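Local atomic coordinates of ketosynthase (Streptomyces sp. MSC090213JE08, PDB entry 6KXF), a protein that probably condenses a fatty acyl chain carried on acyl carrier protein with malonyl-ACP, releasing carbon dioxide and a 3-oxoacyl-ACP. Residues R8-T13 with L238-L243; A169-N174 with N390-F395; I229-G234 with H336-A341. All blocks are in the same frame, centred on the assembly; numbering follows the deposited sequence.

How the interactions relate
Segment 8-13, on strand 10-19 near the N terminus, meets 238-243, 225 residues further on and on strand 234-242, in interaction 1. Within that loop the chain passes 169-174, at the start of helix 172-185; later comes the loop segment 229-234, which leads into strand 234-242. Both find their partners after 238-243, so interactions 2 and 3 cross interaction 1. Interaction 3 closes at 336-341, ahead of helix 341-355, and is nested inside interaction 2, which closes at 390-395 on strand 387-393. Interaction 1 joins two sheet strands about 21 Å, centre to centre, from interaction 2. Interactions 2 and 3 touch through Cys170 with His336 and Met338, and both meet the ligand.

Interaction 1 (R8-T13 with L238-L243); sequences RRVVLT and LVLESL
Thr13 and Glu241 meet at about a right angle, with Thr13 OG1 donating to Glu241 OE1 over 2.8 Å. The glutamate reaches that hydroxyl with CG trans to the backbone N (chi1 -175°) and the chain extended beyond it. Its buried carboxylate is further held by Arg249, through a salt bridge to OE1, and by the Ser245 hydroxyl at OE2. Val239 crosses the threonine at a slant, its CG1 3.3 Å from Thr13 OG1. The backbones form an antiparallel ladder: Val11 and Glu241 are a hydrogen-bonded pair, with Val11 N 2.9 Å from Glu241 O, and Thr13 N donates to Val239 O at 3.0 Å. The tightly packed face carries Val10, Leu12 and Leu240. Leu12 and Leu240 lie side by side, CD2 of the first 3.7 Å from CD1 of the second, and Val10 and Leu240 both rest on helix 172-185. Toward Arg9 the contact becomes looser and open to solvent. Here Leu243 CD2 lies over one face of the Arg9 guanidinium, near its rim and 3.5 Å from NH2, while the exposed arginine forms a salt bridge with Glu256. Leu243 N still donates to Arg9 O at 2.9 Å, from well above the carbonyl plane. Next to it Ser242 N-caps helix 243-248 with its hydroxyl on Ser245 N, and its CB lies over the guanidinium of Arg8, which is paired with Asp190. Strands joined antiparallel in this way, against a buried helix on one side and a second helix on the other, are characteristic of the layered alpha-beta thiolase fold of ketoacyl synthases.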
loop_
_atom_site.group_PDB
_atom_site.type_symbol
_atom_site.label_atom_id
_atom_site.label_comp_id
_atom_site.label_asym_id
_atom_site.label_seq_id
_atom_site.Cartn_x
_atom_site.Cartn_y
_atom_site.Cartn_z
ATOM N N ARG A 8 -17.604 -21.139 1.498
ATOM C CA ARG A 8 -16.524 -21.953 0.971
ATOM C C ARG A 8 -15.409 -22.015 2.021
ATOM O O ARG A 8 -15.085 -21.025 2.644
ATOM C CB ARG A 8 -16.020 -21.358 -0.345
ATOM C CG ARG A 8 -16.946 -21.586 -1.531
ATOM C CD ARG A 8 -16.243 -21.365 -2.850
ATOM N NE ARG A 8 -15.432 -22.500 -3.304
ATOM C CZ ARG A 8 -14.591 -22.440 -4.331
ATOM N NH1 ARG A 8 -14.143 -21.258 -4.763
ATOM N NH2 ARG A 8 -14.194 -23.563 -4.910
ATOM N N ARG A 9 -14.834 -23.198 2.193
ATOM C CA ARG A 9 -13.655 -23.355 3.052
ATOM C C ARG A 9 -12.366 -23.148 2.238
ATOM O O ARG A 9 -12.258 -23.541 1.069
ATOM C CB ARG A 9 -13.750 -24.706 3.736
ATOM C CG ARG A 9 -14.921 -24.775 4.708
ATOM C CD ARG A 9 -14.489 -25.429 5.998
ATOM N NE ARG A 9 -14.483 -26.846 5.826
ATOM C CZ ARG A 9 -13.844 -27.709 6.591
ATOM N NH1 ARG A 9 -12.926 -27.331 7.463
ATOM N NH2 ARG A 9 -14.142 -28.982 6.468
ATOM N N VAL A 10 -11.398 -22.479 2.865
ATOM C CA VAL A 10 -10.146 -22.078 2.219
ATOM C C VAL A 10 -8.987 -22.527 3.126
ATOM O O VAL A 10 -8.977 -22.215 4.307
ATOM C CB VAL A 10 -10.139 -20.563 1.993
ATOM C CG1 VAL A 10 -8.771 -20.044 1.563
ATOM C CG2 VAL A 10 -11.227 -20.114 1.013
ATOM N N VAL A 11 -8.038 -23.264 2.559
ATOM C CA VAL A 11 -6.934 -23.860 3.292
ATOM C C VAL A 11 -5.591 -23.356 2.721
ATOM O O VAL A 11 -5.529 -22.878 1.577
ATOM C CB VAL A 11 -7.026 -25.398 3.275
ATOM C CG1 VAL A 11 -8.180 -25.910 4.122
ATOM C CG2 VAL A 11 -7.083 -25.974 1.871
ATOM N N LEU A 12 -4.523 -23.534 3.520
ATOM C CA LEU A 12 -3.146 -23.183 3.192
ATOM C C LEU A 12 -2.395 -24.448 2.798
ATOM O O LEU A 12 -2.199 -25.306 3.650
ATOM C CB LEU A 12 -2.496 -22.544 4.426
ATOM C CG LEU A 12 -3.180 -21.277 4.916
ATOM C CD1 LEU A 12 -2.635 -20.805 6.275
ATOM C CD2 LEU A 12 -3.045 -20.180 3.867
ATOM N N THR A 13 -2.011 -24.568 1.524
ATOM C CA THR A 13 -1.385 -25.792 1.036
ATOM C C THR A 13 0.102 -25.614 0.769
ATOM O O THR A 13 0.775 -26.588 0.429
ATOM C CB THR A 13 -2.096 -26.258 -0.235
ATOM O OG1 THR A 13 -2.160 -25.200 -1.182
ATOM C CG2 THR A 13 -3.506 -26.706 0.066
ATOM N N LEU A 238 1.940 -17.381 0.674
ATOM C CA LEU A 238 1.081 -18.436 1.076
ATOM C C LEU A 238 0.223 -18.882 -0.121
ATOM O O LEU A 238 -0.319 -18.015 -0.828
ATOM C CB LEU A 238 0.182 -17.936 2.216
ATOM C CG LEU A 238 0.876 -17.587 3.532
ATOM C CD1 LEU A 238 1.471 -16.184 3.484
ATOM C CD2 LEU A 238 -0.070 -17.722 4.721
ATOM N N VAL A 239 0.076 -20.204 -0.324
ATOM C CA VAL A 239 -0.903 -20.746 -1.279
ATOM C C VAL A 239 -2.213 -20.942 -0.537
ATOM O O VAL A 239 -2.325 -21.784 0.379
ATOM C CB VAL A 239 -0.447 -22.045 -1.981
ATOM C CG1 VAL A 239 -1.476 -22.554 -2.999
ATOM C CG2 VAL A 239 0.892 -21.858 -2.666
ATOM N N LEU A 240 -3.211 -20.133 -0.921
ATOM C CA LEU A 240 -4.573 -20.278 -0.453
ATOM C C LEU A 240 -5.306 -21.039 -1.541
ATOM O O LEU A 240 -5.094 -20.726 -2.706
ATOM C CB LEU A 240 -5.237 -18.912 -0.222
ATOM C CG LEU A 240 -4.899 -18.190 1.074
ATOM C CD1 LEU A 240 -3.455 -17.732 1.071
ATOM C CD2 LEU A 240 -5.840 -17.000 1.293
ATOM N N GLU A 241 -6.153 -22.005 -1.141
ATOM C CA GLU A 241 -6.745 -22.930 -2.084
ATOM C C GLU A 241 -8.112 -23.354 -1.529
ATOM O O GLU A 241 -8.251 -23.465 -0.326
ATOM C CB GLU A 241 -5.762 -24.087 -2.259
ATOM C CG GLU A 241 -6.170 -25.097 -3.302
ATOM C CD GLU A 241 -5.093 -26.105 -3.691
ATOM O OE1 GLU A 241 -3.986 -26.072 -3.107
ATOM O OE2 GLU A 241 -5.378 -26.934 -4.580
ATOM N N SER A 242 -9.121 -23.550 -2.389
ATOM C CA SER A 242 -10.393 -24.086 -1.934
ATOM C C SER A 242 -10.164 -25.463 -1.299
ATOM O O SER A 242 -9.344 -26.308 -1.779
ATOM C CB SER A 242 -11.392 -24.192 -3.080
ATOM O OG SER A 242 -10.886 -25.018 -4.123
ATOM N N LEU A 243 -10.889 -25.762 -0.234
ATOM C CA LEU A 243 -10.769 -27.147 0.296
ATOM C C LEU A 243 -11.004 -28.190 -0.811
ATOM O O LEU A 243 -10.275 -29.172 -0.904
ATOM C CB LEU A 243 -11.775 -27.309 1.416
ATOM C CG LEU A 243 -11.734 -28.634 2.143
ATOM C CD1 LEU A 243 -10.312 -28.952 2.593
ATOM C CD2 LEU A 243 -12.707 -28.592 3.298
#

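Interaction 2 (A169-N174 with N390-F395); sequences ACAAGN and NNSSAF. With DYF ([(3~{R})-2,2-dimethyl-4-[[3-[2-[[(~{E})-oct-2-enoyl]amino]ethylamino]-3-oxidanylidene-propyl]amino]-3-oxidanyl-4-oxidanylidene-butyl] dihydrogen phosphate), chain D.
CG of Asn390 is trans to its backbone N (chi1 -174°), which carries the carboxamide across to Asn174, while SG of Cys170 lies beside its own backbone N (chi1 -68°) and meets the ligand. The two asparagines grip each other twice. Asn390 ND2 donates to Asn174 OD1 at 2.8 Å, close to its own amide plane, and Asn174 ND2 donates to Asn390 O at 2.9 Å, from well above that carbonyl plane. The side chains cross obliquely and their amide planes are turned 77° apart, so the two groups are not stacked. Further bonds from Asn390 to Ser299 and Ser342, and from Asn174 ND2 to Ala400 O, fix the rotation of both buried amides. Closer to the ligand the contact is apolar and made of small groups: Ala394 CB fits against Ala171 CB at 4.1 Å and also touches Ala169 and Cys170, and Ala171 CB lies 3.5 Å from Ser392 OG, a hydroxyl bonded to Ala400 O. The arrangement is consistent with the nucleophilic elbow of the thiolase fold, a cysteine just ahead of the buried helix 172-185 packing here against Ala394. Cys170 SG is covalently joined to DYF C26, the beta carbon of the octenoyl chain, at 1.9 Å, consistent with conjugate addition of the thiol to the unsaturated amide. The Phe395 ring borders the ligand: DYF C28 lies over a face, 3.7 Å from CE2, and DYF C15 meets the edge in plane, 3.6 Å from CE1. Ser393 O approaches DYF N22 to 3.3 Å. Phe395 also packs on Ser153 of the neighbouring subunit.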
loop_
_atom_site.group_PDB
_atom_site.type_symbol
_atom_site.label_atom_id
_atom_site.label_comp_id
_atom_site.label_asym_id
_atom_site.label_seq_id
_atom_site.Cartn_x
_atom_site.Cartn_y
_atom_site.Cartn_z
ATOM N N ALA A 169 1.504 -0.915 3.640
ATOM C CA ALA A 169 2.713 -0.785 4.423
ATOM C C ALA A 169 2.810 -1.953 5.416
ATOM O O ALA A 169 2.809 -3.106 5.022
ATOM C CB ALA A 169 2.726 0.585 5.067
ATOM N N CYS A 170 2.869 -1.668 6.717
ATOM C CA CYS A 170 3.263 -2.650 7.676
ATOM C C CYS A 170 2.122 -3.631 7.990
ATOM O O CYS A 170 2.357 -4.571 8.667
ATOM C CB CYS A 170 3.806 -1.931 8.909
ATOM S SG CYS A 170 5.367 -1.127 8.478
ATOM N N ALA A 171 0.913 -3.420 7.450
ATOM C CA ALA A 171 -0.177 -4.358 7.512
ATOM C C ALA A 171 -0.368 -5.133 6.204
ATOM O O ALA A 171 -1.253 -5.970 6.141
ATOM C CB ALA A 171 -1.473 -3.654 7.868
ATOM N N ALA A 172 0.443 -4.898 5.175
ATOM C CA ALA A 172 0.080 -5.357 3.832
ATOM C C ALA A 172 -0.034 -6.885 3.686
ATOM O O ALA A 172 -0.928 -7.337 2.985
ATOM C CB ALA A 172 1.059 -4.797 2.851
ATOM N N GLY A 173 0.859 -7.686 4.311
ATOM C CA GLY A 173 0.726 -9.125 4.248
ATOM C C GLY A 173 -0.656 -9.662 4.673
ATOM O O GLY A 173 -1.241 -10.519 4.008
ATOM N N ASN A 174 -1.209 -9.179 5.793
ATOM C CA ASN A 174 -2.505 -9.677 6.230
ATOM C C ASN A 174 -3.605 -9.187 5.272
ATOM O O ASN A 174 -4.585 -9.891 5.027
ATOM C CB ASN A 174 -2.838 -9.205 7.642
ATOM C CG ASN A 174 -2.379 -10.136 8.745
ATOM O OD1 ASN A 174 -1.848 -11.213 8.478
ATOM N ND2 ASN A 174 -2.694 -9.757 9.977
ATOM N N ASN A 390 -3.452 -13.426 14.144
ATOM C CA ASN A 390 -2.264 -12.735 13.651
ATOM C C ASN A 390 -2.649 -11.270 13.439
ATOM O O ASN A 390 -3.433 -10.940 12.518
ATOM C CB ASN A 390 -1.730 -13.431 12.385
ATOM C CG ASN A 390 -0.417 -12.872 11.868
ATOM O OD1 ASN A 390 0.582 -12.894 12.580
ATOM N ND2 ASN A 390 -0.397 -12.395 10.623
ATOM N N ASN A 391 -2.044 -10.381 14.244
ATOM C CA ASN A 391 -2.307 -8.968 14.208
ATOM C C ASN A 391 -1.327 -8.270 13.268
ATOM O O ASN A 391 -0.127 -8.631 13.181
ATOM C CB ASN A 391 -2.153 -8.284 15.573
ATOM C CG ASN A 391 -3.198 -8.670 16.595
ATOM O OD1 ASN A 391 -4.183 -9.360 16.291
ATOM N ND2 ASN A 391 -2.972 -8.203 17.828
ATOM N N SER A 392 -1.818 -7.190 12.648
ATOM C CA SER A 392 -0.941 -6.271 11.934
ATOM C C SER A 392 -1.562 -4.888 11.987
ATOM O O SER A 392 -2.790 -4.756 12.093
ATOM C CB SER A 392 -0.677 -6.682 10.500
ATOM O OG SER A 392 -1.863 -6.586 9.687
ATOM N N SER A 393 -0.704 -3.876 11.911
ATOM C CA SER A 393 -1.181 -2.524 11.778
ATOM C C SER A 393 -0.078 -1.669 11.151
ATOM O O SER A 393 1.073 -2.106 10.974
ATOM C CB SER A 393 -1.706 -1.973 13.098
ATOM O OG SER A 393 -0.660 -1.413 13.852
ATOM N N ALA A 394 -0.459 -0.475 10.723
ATOM C CA ALA A 394 0.434 0.366 9.952
ATOM C C ALA A 394 0.152 1.854 10.222
ATOM O O ALA A 394 -0.849 2.181 10.848
ATOM C CB ALA A 394 0.232 0.033 8.497
ATOM N N PHE A 395 1.036 2.732 9.716
ATOM C CA PHE A 395 0.720 4.134 9.597
ATOM C C PHE A 395 -0.584 4.283 8.809
ATOM O O PHE A 395 -1.078 3.302 8.204
ATOM C CB PHE A 395 1.872 4.901 8.944
ATOM C CG PHE A 395 3.146 4.963 9.751
ATOM C CD1 PHE A 395 3.192 4.561 11.083
ATOM C CD2 PHE A 395 4.310 5.454 9.181
ATOM C CE1 PHE A 395 4.373 4.608 11.802
ATOM C CE2 PHE A 395 5.480 5.548 9.920
ATOM C CZ PHE A 395 5.509 5.130 11.231
HETATM C C29 DYF D . 7.050 3.320 7.065
HETATM C C26 DYF D . 5.703 0.503 9.458
HETATM C C25 DYF D . 5.353 0.895 10.692
HETATM O O13 DYF D . 6.091 5.148 17.451
HETATM C C21 DYF D . 2.497 0.792 12.916
HETATM C C17 DYF D . 4.563 1.579 15.813
HETATM O O11 DYF D . 3.894 7.845 16.737
HETATM N N22 DYF D . 3.322 -0.049 12.254
HETATM C C10 DYF D . 5.057 7.328 17.358
HETATM N N19 DYF D . 3.338 1.399 15.096
HETATM C C30 DYF D . 6.472 3.695 5.680
HETATM C C31 DYF D . 7.296 4.675 4.833
HETATM N N14 DYF D . 4.497 5.373 15.841
HETATM C C28 DYF D . 6.024 2.483 7.844
HETATM C C27 DYF D . 6.648 1.291 8.537
HETATM C C23 DYF D . 4.489 -0.082 11.527
HETATM C C20 DYF D . 2.926 0.244 14.336
HETATM C C16 DYF D . 4.571 2.966 16.427
HETATM C C15 DYF D . 4.691 4.023 15.354
HETATM C C12 DYF D . 5.295 5.870 16.929
HETATM C C01 DYF D . 6.436 8.258 15.415
HETATM C C02 DYF D . 6.181 8.313 16.939
HETATM C C03 DYF D . 7.508 8.060 17.683
HETATM C C04 DYF D . 5.683 9.729 17.334
HETATM O O05 DYF D . 5.505 9.777 18.733
HETATM P P06 DYF D . 4.029 9.952 19.464
HETATM O O07 DYF D . 3.904 11.404 19.899
HETATM O O08 DYF D . 4.088 9.086 20.711
HETATM O O09 DYF D . 2.851 9.803 18.524
HETATM O O18 DYF D . 5.470 0.785 15.923
HETATM O O24 DYF D . 4.637 -1.283 11.589
#

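Interaction 3 (I229-G234 with H336-A341). With DYF ([(3~{R})-2,2-dimethyl-4-[[3-[2-[[(~{E})-oct-2-enoyl]amino]ethylamino]-3-oxidanylidene-propyl]amino]-3-oxidanyl-4-oxidanylidene-butyl] dihydrogen phosphate), chain D.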
loop_
_atom_site.group_PDB
_atom_site.type_symbol
_atom_site.label_atom_id
_atom_site.label_comp_id
_atom_site.label_asym_id
_atom_site.label_seq_id
_atom_site.Cartn_x
_atom_site.Cartn_y
_atom_site.Cartn_z
ATOM N N ILE A 229 12.734 -0.957 16.962
ATOM C CA ILE A 229 12.818 -2.017 15.930
ATOM C C ILE A 229 14.261 -2.179 15.444
ATOM O O ILE A 229 15.122 -1.295 15.612
ATOM C CB ILE A 229 11.917 -1.672 14.716
ATOM C CG1 ILE A 229 12.574 -0.646 13.777
ATOM C CG2 ILE A 229 10.565 -1.181 15.170
ATOM C CD1 ILE A 229 11.969 -0.559 12.383
ATOM N N LEU A 230 14.493 -3.285 14.729
ATOM C CA LEU A 230 15.526 -3.339 13.721
ATOM C C LEU A 230 14.763 -3.485 12.413
ATOM O O LEU A 230 13.683 -4.052 12.438
ATOM C CB LEU A 230 16.461 -4.533 13.910
ATOM C CG LEU A 230 17.364 -4.503 15.134
ATOM C CD1 LEU A 230 17.944 -5.872 15.391
ATOM C CD2 LEU A 230 18.467 -3.478 14.983
ATOM N N THR A 231 15.291 -2.916 11.334
ATOM C CA THR A 231 14.700 -3.093 10.011
ATOM C C THR A 231 15.016 -4.507 9.508
ATOM O O THR A 231 16.067 -5.085 9.806
ATOM C CB THR A 231 15.159 -2.008 9.031
ATOM O OG1 THR A 231 16.560 -2.138 8.797
ATOM C CG2 THR A 231 14.825 -0.610 9.499
ATOM N N GLY A 232 14.056 -5.077 8.780
ATOM C CA GLY A 232 14.153 -6.384 8.235
ATOM C C GLY A 232 13.690 -6.405 6.786
ATOM O O GLY A 232 13.400 -5.382 6.202
ATOM N N GLU A 233 13.659 -7.609 6.231
ATOM C CA GLU A 233 13.284 -7.869 4.871
ATOM C C GLU A 233 12.942 -9.357 4.672
ATOM O O GLU A 233 13.068 -10.178 5.577
ATOM C CB GLU A 233 14.427 -7.501 3.952
ATOM C CG GLU A 233 15.688 -8.341 4.134
ATOM C CD GLU A 233 16.784 -8.092 3.093
ATOM O OE1 GLU A 233 16.661 -7.151 2.282
ATOM O OE2 GLU A 233 17.759 -8.873 3.064
ATOM N N GLY A 234 12.550 -9.670 3.437
ATOM C CA GLY A 234 12.281 -10.996 2.984
ATOM C C GLY A 234 10.936 -11.071 2.288
ATOM O O GLY A 234 10.381 -10.045 1.890
ATOM N N HIS A 336 11.722 -6.067 11.883
ATOM C CA HIS A 336 10.499 -5.606 11.209
ATOM C C HIS A 336 10.691 -5.739 9.695
ATOM O O HIS A 336 11.352 -4.920 9.072
ATOM C CB HIS A 336 10.127 -4.184 11.648
ATOM C CG HIS A 336 8.733 -3.764 11.301
ATOM N ND1 HIS A 336 8.011 -4.351 10.298
ATOM C CD2 HIS A 336 7.961 -2.767 11.775
ATOM C CE1 HIS A 336 6.820 -3.800 10.214
ATOM N NE2 HIS A 336 6.768 -2.800 11.112
ATOM N N SER A 337 10.121 -6.791 9.110
ATOM C CA SER A 337 10.216 -7.006 7.649
ATOM C C SER A 337 9.126 -6.250 6.859
ATOM O O SER A 337 8.885 -6.507 5.708
ATOM C CB SER A 337 10.225 -8.481 7.336
ATOM O OG SER A 337 9.113 -9.143 7.881
ATOM N N MET A 338 8.509 -5.241 7.472
ATOM C CA MET A 338 7.735 -4.237 6.750
ATOM C C MET A 338 6.491 -4.915 6.122
ATOM O O MET A 338 5.690 -5.505 6.858
ATOM C CB MET A 338 8.641 -3.557 5.711
ATOM C CG MET A 338 9.885 -2.919 6.352
ATOM S SD MET A 338 9.407 -1.725 7.705
ATOM C CE MET A 338 11.046 -1.519 8.403
ATOM N N GLY A 339 6.331 -4.866 4.790
ATOM C CA GLY A 339 5.193 -5.512 4.102
ATOM C C GLY A 339 5.208 -7.035 4.259
ATOM O O GLY A 339 4.142 -7.666 4.287
ATOM N N ALA A 340 6.409 -7.639 4.352
ATOM C CA ALA A 340 6.538 -9.061 4.516
ATOM C C ALA A 340 6.190 -9.498 5.952
ATOM O O ALA A 340 5.937 -10.662 6.151
ATOM C CB ALA A 340 7.935 -9.496 4.153
ATOM N N ALA A 341 6.139 -8.582 6.937
ATOM C CA ALA A 341 6.124 -8.977 8.375
ATOM C C ALA A 341 4.885 -9.809 8.692
ATOM O O ALA A 341 4.992 -10.838 9.333
ATOM C CB ALA A 341 6.189 -7.793 9.303
HETATM C C29 DYF D . 7.050 3.320 7.065
HETATM C C26 DYF D . 5.703 0.503 9.458
HETATM C C25 DYF D . 5.353 0.895 10.692
HETATM O O13 DYF D . 6.091 5.148 17.451
HETATM C C21 DYF D . 2.497 0.792 12.916
HETATM C C17 DYF D . 4.563 1.579 15.813
HETATM O O11 DYF D . 3.894 7.845 16.737
HETATM N N22 DYF D . 3.322 -0.049 12.254
HETATM C C10 DYF D . 5.057 7.328 17.358
HETATM N N19 DYF D . 3.338 1.399 15.096
HETATM C C30 DYF D . 6.472 3.695 5.680
HETATM C C31 DYF D . 7.296 4.675 4.833
HETATM N N14 DYF D . 4.497 5.373 15.841
HETATM C C28 DYF D . 6.024 2.483 7.844
HETATM C C27 DYF D . 6.648 1.291 8.537
HETATM C C23 DYF D . 4.489 -0.082 11.527
HETATM C C20 DYF D . 2.926 0.244 14.336
HETATM C C16 DYF D . 4.571 2.966 16.427
HETATM C C15 DYF D . 4.691 4.023 15.354
HETATM C C12 DYF D . 5.295 5.870 16.929
HETATM C C01 DYF D . 6.436 8.258 15.415
HETATM C C02 DYF D . 6.181 8.313 16.939
HETATM C C03 DYF D . 7.508 8.060 17.683
HETATM C C04 DYF D . 5.683 9.729 17.334
HETATM O O05 DYF D . 5.505 9.777 18.733
HETATM P P06 DYF D . 4.029 9.952 19.464
HETATM O O07 DYF D . 3.904 11.404 19.899
HETATM O O08 DYF D . 4.088 9.086 20.711
HETATM O O09 DYF D . 2.851 9.803 18.524
HETATM O O18 DYF D . 5.470 0.785 15.923
HETATM O O24 DYF D . 4.637 -1.283 11.589
#
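Ile229 and Met338 cross at about a right angle, the tip of one on the tip of the other, with Ile229 CD1 4.2 Å from Met338 CE. The methionine chain is bent at chi2, and its methyl also meets Thr231 obliquely, at 4.0 Å from CG2, so CE touches both side chains of the facing loop. The same bend places SD over one face of the His336 ring, toward its rim, while Ile229 CD1 comes against His336 CB from the other segment. The imidazole has CG trans to the backbone N (chi1 -165°) and is fixed at both nitrogens. ND1 accepts a bond from Met338 N at 3.0 Å, the donor lying 31° out of the ring plane. NE2 donates to the ligand carbonyl oxygen DYF O24 at 2.7 Å, near the ring plane and almost straight at 175°. In ketoacyl synthases of this family a cysteine and two histidines make the active site, and Cys170, His301 and His336 are consistent with that set; His301 also bonds the ligand. The backbone bridge beside the imidazole anchors the loop: His336 N donates to Leu230 O at 2.9 Å, and Gly232 N to His336 O at 2.7 Å, from above the carbonyl plane. With no side chain at Gly232, the two main chains come together tightly, Gly232 CA being 4.0 Å from Ser337 CA. Beyond it, Ala340 CB abuts Gly234 O, just where strand 234-242 begins. Glu233 points away from this interface, and its carboxylate makes a salt bridge with Arg44 and bonds to Tyr81.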